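Long-range contacts in putative curved DNA-binding protein (Chaetomium thermophilum var. thermophilum DSM 1495, PDB 4IPA), which probably acts in ribosome biogenesis as Arx1, a protein with the methionine aminopeptidase (peptidase M24) fold, and may bind nucleic acid: residues Ala51-Ile56 and Thr94-Leu99; Asn161-Arg166 and Leu382-Gln387. All coordinates share one frame; numbering follows the deposited sequence.

Interaction 1 (Ala51-Ile56 and Thr94-Leu99); sequences AKIIDI and TPYTPL
Ile53 and Ile54, in the first turn of helix 53-69, pack against Tyr96 and Pro98 of the loop that leads from strand 79-88 to strand 115-124. Both segments belong to the M24, methionine aminopeptidase-like part of the chain, and the contact is plain apolar packing of a helix start on a loop. Ile53 reaches Tyr96 with both of its methyl ends: CD1 lies 4.0 Å from Tyr96 CD2, at the ring edge and near its plane, and the two side chains cross at about a right angle. With Ile53 CG2 anti to the backbone N and CG1 beside that N (chi1 -68°), the beta branch spreads over two partners, and CG2 also meets Pro98 CD at 4.2 Å. Pro98 CD in turn sits 3.9 Å above one face of the Tyr96 ring, offset toward its rim, so proline and isoleucine hold the ring on face and edge. Ile54 CD1 comes within 4.3 Å of Pro98 CG.

The polar groups find partners outside the two segments. Tyr96 OH is hydrogen-bonded to Glu105 OE1, its ring meets Phe92 edge-to-face, and Asp55 OD1 forms a salt bridge with Arg100.

No hydrogen bond crosses between the segments; the helix start and the loop are probably held together here by packing alone, the buried tyrosine drawing its polar support from beyond the contact.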
ATOM      1  N   ALA A  51     -12.883  14.930 -12.098  1.00 22.67           N
ATOM      2  CA  ALA A  51     -12.422  13.768 -12.865  1.00 25.33           C
ATOM      3  C   ALA A  51     -13.162  12.521 -12.411  1.00 21.23           C
ATOM      4  O   ALA A  51     -13.418  12.342 -11.228  1.00 20.19           O
ATOM      5  CB  ALA A  51     -10.905  13.564 -12.733  1.00 23.41           C
ATOM      6  N   LYS A  52     -13.500  11.674 -13.375  1.00 21.83           N
ATOM      7  CA  LYS A  52     -14.142  10.402 -13.110  1.00 23.98           C
ATOM      8  C   LYS A  52     -13.103   9.362 -12.705  1.00 23.72           C
ATOM      9  O   LYS A  52     -12.151   9.099 -13.445  1.00 23.16           O
ATOM     10  CB  LYS A  52     -14.876   9.931 -14.366  1.00 27.71           C
ATOM     11  CG  LYS A  52     -15.871  10.935 -14.909  1.00 33.41           C
ATOM     12  CD  LYS A  52     -16.277  10.611 -16.337  1.00 38.82           C
ATOM     13  CE  LYS A  52     -16.988   9.269 -16.427  1.00 44.33           C
ATOM     14  NZ  LYS A  52     -17.302   8.916 -17.843  1.00 46.94           N
ATOM     15  N   ILE A  53     -13.307   8.753 -11.543  1.00 19.95           N
ATOM     16  CA  ILE A  53     -12.402   7.729 -11.054  1.00 20.12           C
ATOM     17  C   ILE A  53     -12.119   6.620 -12.072  1.00 22.76           C
ATOM     18  O   ILE A  53     -10.966   6.191 -12.210  1.00 21.78           O
ATOM     19  CB  ILE A  53     -12.901   7.127  -9.712  1.00 23.40           C
ATOM     20  CG1 ILE A  53     -12.807   8.181  -8.613  1.00 22.63           C
ATOM     21  CG2 ILE A  53     -12.065   5.926  -9.308  1.00 17.82           C
ATOM     22  CD1 ILE A  53     -13.278   7.701  -7.251  1.00 23.68           C
ATOM     23  N   ILE A  54     -13.146   6.146 -12.778  1.00 19.93           N
ATOM     24  CA  ILE A  54     -12.932   5.035 -13.700  1.00 21.67           C
ATOM     25  C   ILE A  54     -11.990   5.416 -14.845  1.00 26.61           C
ATOM     26  O   ILE A  54     -11.254   4.571 -15.352  1.00 28.43           O
ATOM     27  CB  ILE A  54     -14.247   4.426 -14.269  1.00 28.67           C
ATOM     28  CG1 ILE A  54     -13.956   3.070 -14.920  1.00 29.10           C
ATOM     29  CG2 ILE A  54     -14.880   5.333 -15.300  1.00 27.46           C
ATOM     30  CD1 ILE A  54     -14.800   1.969 -14.404  1.00 27.70           C
ATOM     31  N   ASP A  55     -12.013   6.685 -15.242  1.00 24.21           N
ATOM     32  CA  ASP A  55     -11.125   7.164 -16.285  1.00 24.13           C
ATOM     33  C   ASP A  55      -9.674   7.178 -15.815  1.00 23.88           C
ATOM     34  O   ASP A  55      -8.768   6.785 -16.557  1.00 25.36           O
ATOM     35  CB  ASP A  55     -11.541   8.562 -16.753  1.00 27.30           C
ATOM     36  CG  ASP A  55     -12.827   8.545 -17.558  1.00 33.72           C
ATOM     37  OD1 ASP A  55     -13.231   7.453 -18.017  1.00 35.72           O
ATOM     38  OD2 ASP A  55     -13.425   9.627 -17.737  1.00 36.58           O
ATOM     39  N   ILE A  56      -9.463   7.637 -14.584  1.00 20.10           N
ATOM     40  CA  ILE A  56      -8.131   7.680 -13.992  1.00 20.27           C
ATOM     41  C   ILE A  56      -7.514   6.283 -13.853  1.00 20.57           C
ATOM     42  O   ILE A  56      -6.372   6.070 -14.252  1.00 22.61           O
ATOM     43  CB  ILE A  56      -8.156   8.384 -12.626  1.00 22.18           C
ATOM     44  CG1 ILE A  56      -8.885   9.729 -12.741  1.00 20.85           C
ATOM     45  CG2 ILE A  56      -6.737   8.593 -12.116  1.00 21.42           C
ATOM     46  CD1 ILE A  56      -9.126  10.431 -11.413  1.00 16.51           C
ATOM     47  N   THR A  94     -10.279  -0.039   1.438  1.00 14.65           N
ATOM     48  CA  THR A  94      -9.953  -0.924   0.335  1.00 17.72           C
ATOM     49  C   THR A  94      -9.639  -0.121  -0.942  1.00 17.77           C
ATOM     50  O   THR A  94     -10.392   0.755  -1.317  1.00 20.92           O
ATOM     51  CB  THR A  94     -11.097  -1.878   0.033  1.00 16.07           C
ATOM     52  OG1 THR A  94     -11.430  -2.591   1.225  1.00 21.59           O
ATOM     53  CG2 THR A  94     -10.677  -2.876  -1.060  1.00 17.39           C
ATOM     54  N   PRO A  95      -8.507  -0.408  -1.596  1.00 17.35           N
ATOM     55  CA  PRO A  95      -8.187   0.339  -2.821  1.00 15.75           C
ATOM     56  C   PRO A  95      -9.339   0.222  -3.823  1.00 19.99           C
ATOM     57  O   PRO A  95      -9.779  -0.891  -4.095  1.00 15.22           O
ATOM     58  CB  PRO A  95      -6.938  -0.373  -3.355  1.00 13.94           C
ATOM     59  CG  PRO A  95      -6.325  -1.020  -2.158  1.00 16.94           C
ATOM     60  CD  PRO A  95      -7.459  -1.378  -1.227  1.00 15.05           C
ATOM     61  N   TYR A  96      -9.796   1.354  -4.360  1.00 16.81           N
ATOM     62  CA  TYR A  96     -10.995   1.424  -5.180  1.00 17.26           C
ATOM     63  C   TYR A  96     -10.683   1.376  -6.683  1.00 16.84           C
ATOM     64  O   TYR A  96      -9.816   2.107  -7.167  1.00 16.08           O
ATOM     65  CB  TYR A  96     -11.754   2.713  -4.843  1.00 17.51           C
ATOM     66  CG  TYR A  96     -13.151   2.796  -5.410  1.00 18.38           C
ATOM     67  CD1 TYR A  96     -14.076   1.784  -5.181  1.00 22.96           C
ATOM     68  CD2 TYR A  96     -13.556   3.900  -6.147  1.00 18.20           C
ATOM     69  CE1 TYR A  96     -15.369   1.862  -5.696  1.00 24.01           C
ATOM     70  CE2 TYR A  96     -14.834   3.987  -6.661  1.00 23.43           C
ATOM     71  CZ  TYR A  96     -15.744   2.965  -6.430  1.00 23.80           C
ATOM     72  OH  TYR A  96     -17.027   3.053  -6.941  1.00 22.36           O
ATOM     73  N   THR A  97     -11.395   0.524  -7.418  1.00 13.18           N
ATOM     74  CA  THR A  97     -11.193   0.392  -8.867  1.00 14.33           C
ATOM     75  C   THR A  97     -12.422  -0.253  -9.531  1.00 19.00           C
ATOM     76  O   THR A  97     -12.414  -1.433  -9.863  1.00 15.87           O
ATOM     77  CB  THR A  97      -9.882  -0.382  -9.212  1.00 16.30           C
ATOM     78  OG1 THR A  97      -9.875  -0.762 -10.595  1.00 17.07           O
ATOM     79  CG2 THR A  97      -9.738  -1.630  -8.353  1.00 14.34           C
ATOM     80  N   PRO A  98     -13.482   0.547  -9.739  1.00 19.33           N
ATOM     81  CA  PRO A  98     -14.819   0.030 -10.064  1.00 21.61           C
ATOM     82  C   PRO A  98     -15.006  -0.441 -11.512  1.00 17.35           C
ATOM     83  O   PRO A  98     -14.176  -0.160 -12.380  1.00 16.89           O
ATOM     84  CB  PRO A  98     -15.723   1.225  -9.766  1.00 21.10           C
ATOM     85  CG  PRO A  98     -14.875   2.410 -10.080  1.00 22.74           C
ATOM     86  CD  PRO A  98     -13.450   2.018  -9.713  1.00 20.50           C
ATOM     87  N   LEU A  99     -16.097  -1.163 -11.762  1.00 21.32           N
ATOM     88  CA  LEU A  99     -16.442  -1.592 -13.129  1.00 22.58           C
ATOM     89  C   LEU A  99     -17.024  -0.456 -13.963  1.00 23.87           C
ATOM     90  O   LEU A  99     -17.736   0.404 -13.449  1.00 25.28           O
ATOM     91  CB  LEU A  99     -17.430  -2.745 -13.109  1.00 21.27           C
ATOM     92  CG  LEU A  99     -16.924  -4.032 -12.457  1.00 24.15           C
ATOM     93  CD1 LEU A  99     -17.930  -5.151 -12.641  1.00 25.26           C
ATOM     94  CD2 LEU A  99     -15.576  -4.416 -13.054  1.00 19.24           C
TER

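Interaction 2 (Asn161-Arg166 and Leu382-Gln387); sequences NEVLLR and LKILEQ
This is a partly buried helix-to-helix contact: Val163 and Arg166, near the C-terminal end of helix 148-167, meet Ile384 and Leu385 of helix 379-386 and Gln387 beyond them. Helix 148-167 lies on the antiparallel sheet, with Leu164 and Leu165 on strands 250-258 and 342-352, and helix 379-386 packs against it. The short helical segments approach to 9.2 Å between axes and cross at 66°. Val163 CG2 lies 3.8 Å from Leu385 CD2, the two side chains crossing at about a right angle. The same CD2 touches Glu162 CB, and Ile384 CG2 packs on Arg166 CB at 3.9 Å.

Beyond this apolar patch, Arg166, extended from CG to NE, reaches Gln387 O. Arg166 NE donates to that oxygen (2.8 Å, N-H...O angle 148°), the acceptor tilted slightly from the guanidinium plane. A water joins Arg166 NH2 to the same carbonyl. Arg166 NH1 turns back to its own helix, bonding Glu162 O at 2.9 Å in the guanidinium plane and salt-bridging Glu162 OE1 (2.8 Å) from above the carboxylate plane; Glu162 OE2 is salt-bridged to Arg358.

Bonds through Arg166 NE, NH1 and NH2 thus fix the guanidinium's rotation; its charge, balanced by the Glu162 carboxylate, would probably strengthen the bond to Gln387 O.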
ATOM      1  N   ASN A 161       4.358   6.574   9.727  1.00 19.02           N
ATOM      2  CA  ASN A 161       5.197   5.906   8.735  1.00 20.43           C
ATOM      3  C   ASN A 161       6.691   5.989   9.083  1.00 21.68           C
ATOM      4  O   ASN A 161       7.413   4.987   9.018  1.00 20.07           O
ATOM      5  CB  ASN A 161       4.933   6.468   7.337  1.00 19.02           C
ATOM      6  CG  ASN A 161       5.573   5.640   6.243  1.00 19.50           C
ATOM      7  OD1 ASN A 161       5.473   4.416   6.244  1.00 18.80           O
ATOM      8  ND2 ASN A 161       6.255   6.306   5.304  1.00 18.57           N
ATOM      9  N   GLU A 162       7.141   7.179   9.469  1.00 22.38           N
ATOM     10  CA  GLU A 162       8.524   7.389   9.887  1.00 21.32           C
ATOM     11  C   GLU A 162       8.886   6.549  11.110  1.00 19.30           C
ATOM     12  O   GLU A 162       9.988   6.010  11.191  1.00 20.93           O
ATOM     13  CB  GLU A 162       8.791   8.871  10.185  1.00 18.41           C
ATOM     14  CG  GLU A 162       8.693   9.768   8.958  1.00 23.82           C
ATOM     15  CD  GLU A 162       9.694   9.391   7.871  1.00 27.47           C
ATOM     16  OE1 GLU A 162      10.899   9.290   8.184  1.00 25.97           O
ATOM     17  OE2 GLU A 162       9.281   9.195   6.705  1.00 23.94           O
ATOM     18  N   VAL A 163       7.967   6.453  12.063  1.00 18.10           N
ATOM     19  CA  VAL A 163       8.180   5.624  13.238  1.00 16.51           C
ATOM     20  C   VAL A 163       8.199   4.133  12.878  1.00 18.39           C
ATOM     21  O   VAL A 163       9.128   3.422  13.250  1.00 20.67           O
ATOM     22  CB  VAL A 163       7.141   5.898  14.343  1.00 15.20           C
ATOM     23  CG1 VAL A 163       7.313   4.901  15.512  1.00 12.45           C
ATOM     24  CG2 VAL A 163       7.284   7.323  14.828  1.00 13.34           C
ATOM     25  N   LEU A 164       7.189   3.664  12.153  1.00 16.79           N
ATOM     26  CA  LEU A 164       7.138   2.257  11.724  1.00 18.50           C
ATOM     27  C   LEU A 164       8.420   1.811  11.006  1.00 19.78           C
ATOM     28  O   LEU A 164       8.996   0.775  11.329  1.00 20.30           O
ATOM     29  CB  LEU A 164       5.926   2.003  10.817  1.00 16.05           C
ATOM     30  CG  LEU A 164       5.814   0.581  10.271  1.00 19.36           C
ATOM     31  CD1 LEU A 164       5.992  -0.432  11.408  1.00 16.13           C
ATOM     32  CD2 LEU A 164       4.480   0.350   9.520  1.00 14.79           C
ATOM     33  N   LEU A 165       8.859   2.593  10.028  1.00 16.11           N
ATOM     34  CA  LEU A 165      10.074   2.262   9.289  1.00 20.10           C
ATOM     35  C   LEU A 165      11.297   2.066  10.212  1.00 19.29           C
ATOM     36  O   LEU A 165      12.099   1.147  10.009  1.00 18.23           O
ATOM     37  CB  LEU A 165      10.354   3.322   8.216  1.00 17.82           C
ATOM     38  CG  LEU A 165       9.373   3.355   7.030  1.00 20.15           C
ATOM     39  CD1 LEU A 165       9.672   4.515   6.055  1.00 16.28           C
ATOM     40  CD2 LEU A 165       9.355   2.014   6.288  1.00 17.64           C
ATOM     41  N   ARG A 166      11.418   2.931  11.219  1.00 16.56           N
ATOM     42  CA  ARG A 166      12.505   2.864  12.192  1.00 19.21           C
ATOM     43  C   ARG A 166      12.367   1.679  13.149  1.00 21.50           C
ATOM     44  O   ARG A 166      13.367   1.111  13.583  1.00 23.12           O
ATOM     45  CB  ARG A 166      12.618   4.185  12.959  1.00 20.02           C
ATOM     46  CG  ARG A 166      13.379   5.243  12.179  1.00 19.84           C
ATOM     47  CD  ARG A 166      13.012   6.648  12.610  1.00 22.96           C
ATOM     48  NE  ARG A 166      13.706   7.628  11.783  1.00 24.77           N
ATOM     49  CZ  ARG A 166      13.247   8.086  10.619  1.00 26.82           C
ATOM     50  NH1 ARG A 166      12.080   7.654  10.145  1.00 20.74           N
ATOM     51  NH2 ARG A 166      13.957   8.970   9.927  1.00 23.22           N
ATOM     52  N   LEU A 382       9.845  10.769  20.089  1.00 29.30           N
ATOM     53  CA  LEU A 382      10.779  11.753  19.516  1.00 34.61           C
ATOM     54  C   LEU A 382      12.191  11.177  19.402  1.00 29.84           C
ATOM     55  O   LEU A 382      12.939  11.499  18.477  1.00 27.16           O
ATOM     56  CB  LEU A 382      10.798  13.059  20.319  1.00 30.55           C
ATOM     57  CG  LEU A 382       9.499  13.864  20.316  1.00 29.65           C
ATOM     58  CD1 LEU A 382       9.638  15.015  21.297  1.00 36.18           C
ATOM     59  CD2 LEU A 382       9.165  14.381  18.915  1.00 26.45           C
ATOM     60  N   LYS A 383      12.544  10.314  20.346  1.00 28.30           N
ATOM     61  CA  LYS A 383      13.841   9.663  20.318  1.00 30.63           C
ATOM     62  C   LYS A 383      13.952   8.663  19.149  1.00 28.23           C
ATOM     63  O   LYS A 383      14.914   8.700  18.373  1.00 28.22           O
ATOM     64  CB  LYS A 383      14.132   9.024  21.676  1.00 34.11           C
ATOM     65  CG  LYS A 383      14.324  10.021  22.803  1.00 45.09           C
ATOM     66  CD  LYS A 383      14.589   9.326  24.144  1.00 48.76           C
ATOM     67  CE  LYS A 383      14.808  10.342  25.276  1.00 43.00           C
ATOM     68  NZ  LYS A 383      15.043   9.685  26.598  1.00 41.46           N
ATOM     69  N   ILE A 384      12.950   7.805  18.997  1.00 26.36           N
ATOM     70  CA  ILE A 384      12.863   6.937  17.820  1.00 29.19           C
ATOM     71  C   ILE A 384      13.017   7.721  16.508  1.00 26.81           C
ATOM     72  O   ILE A 384      13.801   7.345  15.638  1.00 29.24           O
ATOM     73  CB  ILE A 384      11.550   6.133  17.803  1.00 30.99           C
ATOM     74  CG1 ILE A 384      11.508   5.162  18.985  1.00 29.66           C
ATOM     75  CG2 ILE A 384      11.412   5.356  16.504  1.00 26.39           C
ATOM     76  CD1 ILE A 384      10.112   4.741  19.378  1.00 29.42           C
ATOM     77  N   LEU A 385      12.299   8.830  16.384  1.00 24.21           N
ATOM     78  CA  LEU A 385      12.394   9.663  15.187  1.00 27.25           C
ATOM     79  C   LEU A 385      13.797  10.183  14.900  1.00 32.05           C
ATOM     80  O   LEU A 385      14.106  10.521  13.757  1.00 29.56           O
ATOM     81  CB  LEU A 385      11.423  10.836  15.276  1.00 28.39           C
ATOM     82  CG  LEU A 385       9.974  10.409  15.045  1.00 30.07           C
ATOM     83  CD1 LEU A 385       9.028  11.584  15.226  1.00 25.35           C
ATOM     84  CD2 LEU A 385       9.858   9.814  13.653  1.00 23.48           C
ATOM     85  N   GLU A 386      14.638  10.259  15.933  1.00 30.95           N
ATOM     86  CA  GLU A 386      16.033  10.678  15.758  1.00 30.10           C
ATOM     87  C   GLU A 386      16.923   9.558  15.205  1.00 26.97           C
ATOM     88  O   GLU A 386      17.979   9.825  14.633  1.00 29.63           O
ATOM     89  CB  GLU A 386      16.614  11.207  17.076  1.00 35.55           C
ATOM     90  CG  GLU A 386      16.037  12.555  17.510  1.00 36.74           C
ATOM     91  CD  GLU A 386      16.062  13.586  16.383  1.00 40.69           C
ATOM     92  OE1 GLU A 386      17.161  13.886  15.879  1.00 42.08           O
ATOM     93  OE2 GLU A 386      14.984  14.088  15.993  1.00 45.13           O
ATOM     94  N   GLN A 387      16.500   8.311  15.385  1.00 26.86           N
ATOM     95  CA  GLN A 387      17.242   7.171  14.865  1.00 30.22           C
ATOM     96  C   GLN A 387      17.279   7.213  13.342  1.00 29.50           C
ATOM     97  O   GLN A 387      16.318   7.632  12.701  1.00 28.59           O
ATOM     98  CB  GLN A 387      16.606   5.864  15.321  1.00 29.12           C
ATOM     99  CG  GLN A 387      16.452   5.729  16.814  1.00 32.94           C
ATOM    100  CD  GLN A 387      15.595   4.538  17.187  1.00 39.05           C
ATOM    101  OE1 GLN A 387      15.150   4.408  18.334  1.00 37.55           O
ATOM    102  NE2 GLN A 387      15.346   3.660  16.212  1.00 33.22           N
TER
HETATM  103  O   HOH W   1      16.519  10.057  10.890  1.00 37.69           O

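Interactions 1 and 2 lie on opposite sides of the chain's centre, with their own centres 34 Å apart and nearest atoms about 15 Å apart, and they share no helix or strand. Interaction 1 is buried and joins a helix start to a loop, both within the M24 region, through apolar contacts alone. Interaction 2, partly buried, brings the C-terminal helix against helix 148-167 across 215 intervening residues; there a small apolar patch is combined with a charged arginine, a direct hydrogen bond and a bridging water. In this pair, the buried contact is hydrocarbon packing and the partly buried one adds polar and water-mediated links.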